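Local coordinates for actibind (Aspergillus niger, PDB 3D3Z), which cleaves RNA as a T2-family ribonuclease, probably without base specificity but with a preference for adenylic acid, at residues A[207-211]-A[212-216]. Numbering follows the deposited sequence.
Sequences GSAIG and GTYVA
The turn linking antiparallel strands 195-206 and 213-216, at one margin of the RNase T2 sheet, illustrates how a side chain from the returning strand can tie down the loop that precedes it: the phenol of Tyr214 reaches back to the backbone of Ala209. Its OH donates to Ala209 O at 2.7 Å, arriving in the carbonyl plane on a lone pair, with a C=O...OH angle of 119°. The ring gets there because CG stands anti to the carbonyl carbon of Tyr214 (chi1 -83°), which turns the phenol off the strand and back toward the loop, where Ala209 O meets it at the edge, 3.4 Å from CE1. The methyl of Ala209 also touches the hydroxyl, CB lying 3.5 Å from OH. A weaker backbone bond spans the same turn: Gly212 N donates to Ser208 O at 2.8 Å, bent to 123° at the hydrogen. Gly212 CA approaches the same oxygen at 3.0 Å in a CA-H...O contact. Thr121 OG1 accepts from Ala209 N, and Gln142 OE1, on helix 134-147, accepts from Gly211 N; Leu146 of the same helix packs against Tyr214. Within the loop, Ser208 forms an ST turn, its OG accepting from Ile210 N at 3.1 Å.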
ATOM      1  N   GLY A 207      -8.685 -14.247   6.062  1.00 23.68           N
ATOM      2  CA  GLY A 207      -9.702 -13.443   6.710  1.00 23.53           C
ATOM      3  C   GLY A 207     -10.036 -12.138   5.998  1.00 23.26           C
ATOM      4  O   GLY A 207     -10.093 -12.043   4.763  1.00 20.90           O
ATOM      5  N   SER A 208     -10.294 -11.130   6.810  1.00 21.93           N
ATOM      6  CA  SER A 208     -10.694  -9.834   6.293  1.00 22.38           C
ATOM      7  C   SER A 208      -9.461  -9.007   5.951  1.00 21.14           C
ATOM      8  O   SER A 208      -8.422  -9.168   6.559  1.00 20.43           O
ATOM      9  CB  SER A 208     -11.506  -9.069   7.349  1.00 22.30           C
ATOM     10  OG  SER A 208     -11.930  -7.805   6.874  1.00 21.83           O
ATOM     11  N   ALA A 209      -9.611  -8.127   4.965  1.00 22.34           N
ATOM     12  CA  ALA A 209      -8.569  -7.132   4.668  1.00 22.13           C
ATOM     13  C   ALA A 209      -8.343  -6.221   5.842  1.00 22.67           C
ATOM     14  O   ALA A 209      -7.254  -5.683   5.959  1.00 22.15           O
ATOM     15  CB  ALA A 209      -8.911  -6.290   3.423  1.00 21.51           C
ATOM     16  N   ILE A 210      -9.369  -6.026   6.709  1.00 23.41           N
ATOM     17  CA  ILE A 210      -9.171  -5.320   7.975  1.00 23.79           C
ATOM     18  C   ILE A 210      -8.950  -6.292   9.113  1.00 24.01           C
ATOM     19  O   ILE A 210      -9.870  -6.940   9.562  1.00 23.02           O
ATOM     20  CB  ILE A 210     -10.381  -4.393   8.366  1.00 24.38           C
ATOM     21  CG1 ILE A 210     -10.816  -3.523   7.172  1.00 27.62           C
ATOM     22  CG2 ILE A 210     -10.050  -3.611   9.639  1.00 24.32           C
ATOM     23  CD1 ILE A 210      -9.927  -2.356   6.832  1.00 21.96           C
ATOM     24  N   GLY A 211      -7.722  -6.398   9.565  1.00 24.49           N
ATOM     25  CA  GLY A 211      -7.378  -7.260  10.677  1.00 25.05           C
ATOM     26  C   GLY A 211      -7.020  -8.693  10.340  1.00 25.81           C
ATOM     27  O   GLY A 211      -6.623  -9.442  11.235  1.00 26.99           O
ATOM     28  N   GLY A 212      -7.148  -9.095   9.074  1.00 25.21           N
ATOM     29  CA  GLY A 212      -6.717 -10.418   8.672  1.00 24.97           C
ATOM     30  C   GLY A 212      -5.214 -10.560   8.627  1.00 24.59           C
ATOM     31  O   GLY A 212      -4.447  -9.624   8.913  1.00 24.65           O
ATOM     32  N   THR A 213      -4.783 -11.760   8.276  1.00 25.08           N
ATOM     33  CA  THR A 213      -3.368 -12.083   8.250  1.00 25.16           C
ATOM     34  C   THR A 213      -2.846 -11.887   6.819  1.00 25.03           C
ATOM     35  O   THR A 213      -3.363 -12.474   5.856  1.00 24.81           O
ATOM     36  CB  THR A 213      -3.131 -13.521   8.720  1.00 26.10           C
ATOM     37  OG1 THR A 213      -3.554 -13.639  10.082  1.00 26.61           O
ATOM     38  CG2 THR A 213      -1.665 -13.871   8.624  1.00 25.68           C
ATOM     39  N   TYR A 214      -1.863 -11.007   6.691  1.00 24.70           N
ATOM     40  CA  TYR A 214      -1.324 -10.651   5.375  1.00 24.84           C
ATOM     41  C   TYR A 214      -0.068 -11.487   5.159  1.00 24.16           C
ATOM     42  O   TYR A 214       0.950 -11.313   5.861  1.00 26.29           O
ATOM     43  CB  TYR A 214      -1.018  -9.140   5.276  1.00 23.36           C
ATOM     44  CG  TYR A 214      -2.217  -8.306   4.931  1.00 23.27           C
ATOM     45  CD1 TYR A 214      -3.239  -8.073   5.867  1.00 22.59           C
ATOM     46  CD2 TYR A 214      -2.324  -7.701   3.690  1.00 23.85           C
ATOM     47  CE1 TYR A 214      -4.328  -7.281   5.551  1.00 21.99           C
ATOM     48  CE2 TYR A 214      -3.430  -6.927   3.359  1.00 22.05           C
ATOM     49  CZ  TYR A 214      -4.415  -6.719   4.303  1.00 22.86           C
ATOM     50  OH  TYR A 214      -5.488  -5.928   3.980  1.00 19.80           O
ATOM     51  N   VAL A 215      -0.147 -12.382   4.190  1.00 24.68           N
ATOM     52  CA  VAL A 215       0.922 -13.351   3.893  1.00 24.36           C
ATOM     53  C   VAL A 215       1.637 -12.936   2.608  1.00 24.55           C
ATOM     54  O   VAL A 215       0.996 -12.850   1.549  1.00 23.56           O
ATOM     55  CB  VAL A 215       0.313 -14.769   3.745  1.00 24.39           C
ATOM     56  CG1 VAL A 215       1.328 -15.795   3.225  1.00 24.98           C
ATOM     57  CG2 VAL A 215      -0.270 -15.218   5.089  1.00 23.14           C
ATOM     58  N   ALA A 216       2.941 -12.691   2.730  1.00 25.15           N
ATOM     59  CA  ALA A 216       3.784 -12.182   1.637  1.00 25.60           C
ATOM     60  C   ALA A 216       3.669 -13.127   0.475  1.00 26.44           C
ATOM     61  O   ALA A 216       3.766 -14.344   0.656  1.00 26.73           O
ATOM     62  CB  ALA A 216       5.234 -11.997   2.089  1.00 26.03           C
TER